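Local coordinates for protein Glucanase/chitosanase (Paenibacillus fukuinensis, PDB 4ZZ5) that recognises chitosan through this CBM32 carbohydrate-binding module, a beta-sandwich belonging to a larger enzyme that probably hydrolyses chitosan and beta-glucans, at residues L65-D69 and A70-A74. Residues are numbered along the deposited sequence; the frame is centred on the assembly and turned at random.
Sequences LNWED and AYATA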
loop_
_atom_site.group_PDB
_atom_site.type_symbol
_atom_site.label_atom_id
_atom_site.label_comp_id
_atom_site.label_asym_id
_atom_site.label_seq_id
_atom_site.Cartn_x
_atom_site.Cartn_y
_atom_site.Cartn_z
ATOM N N LEU A 65 -0.065 7.914 0.177
ATOM C CA LEU A 65 -0.542 7.192 -1.005
ATOM C C LEU A 65 -0.790 8.139 -2.129
ATOM O O LEU A 65 -1.414 9.215 -1.859
ATOM C CB LEU A 65 -1.815 6.430 -0.684
ATOM C CG LEU A 65 -1.681 5.433 0.468
ATOM C CD1 LEU A 65 -3.018 4.700 0.672
ATOM C CD2 LEU A 65 -0.525 4.405 0.271
ATOM N N ASN A 66 -0.427 7.826 -3.330
ATOM C CA ASN A 66 -0.777 8.632 -4.505
ATOM C C ASN A 66 -1.603 7.720 -5.406
ATOM O O ASN A 66 -1.039 6.850 -6.107
ATOM C CB ASN A 66 0.449 9.156 -5.221
ATOM C CG ASN A 66 0.096 9.906 -6.491
ATOM O OD1 ASN A 66 -0.996 10.059 -6.841
ATOM N ND2 ASN A 66 1.152 10.351 -7.222
ATOM N N TRP A 67 -2.920 7.849 -5.324
ATOM C CA TRP A 67 -3.834 7.005 -6.020
ATOM C C TRP A 67 -4.016 7.353 -7.454
ATOM O O TRP A 67 -4.081 8.559 -7.786
ATOM C CB TRP A 67 -5.211 6.968 -5.414
ATOM C CG TRP A 67 -5.306 6.428 -4.004
ATOM C CD1 TRP A 67 -5.341 7.125 -2.863
ATOM C CD2 TRP A 67 -5.494 5.033 -3.647
ATOM N NE1 TRP A 67 -5.533 6.259 -1.781
ATOM C CE2 TRP A 67 -5.621 4.983 -2.277
ATOM C CE3 TRP A 67 -5.559 3.861 -4.391
ATOM C CZ2 TRP A 67 -5.783 3.785 -1.581
ATOM C CZ3 TRP A 67 -5.689 2.711 -3.693
ATOM C CH2 TRP A 67 -5.805 2.655 -2.353
ATOM N N GLU A 68 -4.171 6.397 -8.350
ATOM C CA GLU A 68 -4.705 6.602 -9.710
ATOM C C GLU A 68 -6.206 6.732 -9.541
ATOM O O GLU A 68 -6.822 6.663 -8.491
ATOM C CB GLU A 68 -4.252 5.437 -10.578
ATOM C CG GLU A 68 -4.518 5.585 -12.063
ATOM C CD GLU A 68 -5.740 4.863 -12.490
ATOM O OE1 GLU A 68 -6.328 4.007 -11.803
ATOM O OE2 GLU A 68 -6.152 5.195 -13.689
ATOM N N ASP A 69 -6.912 7.017 -10.660
ATOM C CA ASP A 69 -8.365 7.165 -10.614
ATOM C C ASP A 69 -9.114 6.001 -10.017
ATOM O O ASP A 69 -10.161 6.191 -9.396
ATOM C CB ASP A 69 -8.884 7.425 -12.058
ATOM C CG ASP A 69 -8.774 8.891 -12.516
ATOM O OD1 ASP A 69 -8.723 9.800 -11.710
ATOM O OD2 ASP A 69 -8.937 9.015 -13.766
ATOM N N ALA A 70 -8.553 4.777 -10.167
ATOM C CA ALA A 70 -9.107 3.597 -9.512
ATOM C C ALA A 70 -8.657 3.614 -7.998
ATOM O O ALA A 70 -7.781 2.792 -7.615
ATOM C CB ALA A 70 -8.740 2.380 -10.267
ATOM N N TYR A 71 -9.202 4.442 -7.219
ATOM C CA TYR A 71 -8.820 4.563 -5.846
ATOM C C TYR A 71 -9.746 3.783 -4.907
ATOM O O TYR A 71 -10.817 3.306 -5.340
ATOM C CB TYR A 71 -8.714 6.023 -5.364
ATOM C CG TYR A 71 -9.991 6.833 -5.288
ATOM C CD1 TYR A 71 -10.504 7.528 -6.439
ATOM C CD2 TYR A 71 -10.668 6.928 -4.134
ATOM C CE1 TYR A 71 -11.657 8.322 -6.270
ATOM C CE2 TYR A 71 -11.844 7.692 -4.021
ATOM C CZ TYR A 71 -12.290 8.344 -5.128
ATOM O OH TYR A 71 -13.472 9.158 -5.006
ATOM N N ALA A 72 -9.353 3.632 -3.650
ATOM C CA ALA A 72 -10.157 2.988 -2.608
ATOM C C ALA A 72 -10.858 4.022 -1.790
ATOM O O ALA A 72 -10.205 4.938 -1.230
ATOM C CB ALA A 72 -9.298 2.152 -1.677
ATOM N N THR A 73 -12.186 3.918 -1.642
ATOM C CA THR A 73 -12.881 4.654 -0.656
ATOM C C THR A 73 -12.785 4.085 0.771
ATOM O O THR A 73 -12.885 4.775 1.757
ATOM C CB THR A 73 -14.381 4.865 -1.005
ATOM O OG1 THR A 73 -15.024 3.627 -1.048
ATOM C CG2 THR A 73 -14.520 5.585 -2.338
ATOM N N ALA A 74 -12.568 2.750 0.831
ATOM C CA ALA A 74 -12.316 2.058 2.110
ATOM C C ALA A 74 -11.061 1.214 1.999
ATOM O O ALA A 74 -10.931 0.448 1.083
ATOM C CB ALA A 74 -13.473 1.157 2.541
#
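Glu68 OE1 accepts the backbone N-H of Ala70 at 2.9 Å, a nearly straight bond (165°) between a side chain and the backbone two residues ahead. The donor meets the oxygen from above the carboxylate plane, tilted about 60° out of it. Glu68 reaches this spot because CG stands anti to its backbone N (chi1 -171°) and the bend at chi2 carries the carboxylate forward, alongside the start of the turn; a glutamate is long enough for this. The same oxygen lies 3.3 Å from Ala70 CB, and the guanidinium of Arg38 adds a long, weak ion pair. The small methyl of Ala70 suits this close approach; a bound ethanediol sits beside it. An inverse gamma turn is centred on Ala70, closed by a weak bond from Tyr71 N to Asp69 O at 3.0 Å.

Beyond the turn the chain passes back over Trp67. Tyr71 meets the indole through its CB, which lies 3.4 Å above the plane, nearer the border of the ring system than its middle, and touches Trp67 CB, while the two side chains cross at about a right angle. Over the same face comes the backbone N of Ala72, whose methyl packs 3.6 Å from Trp67 CH2, at the six-membered ring. A broad, flat side chain fits here because it can underlie two successive residues, and NE1 is satisfied by Asp104 on strand 103-113. An alanine in place of Trp67 would probably open a gap beneath Tyr71 and Ala72 and leave the Asp104 carboxylate without its indole donor.

Between strands 57-67 and 75-80, in different sheets of the sandwich, the turn is thus held by the strand's last residue, whose indole carries the returning backbone, and by the next, whose carboxylate fixes Ala70 N.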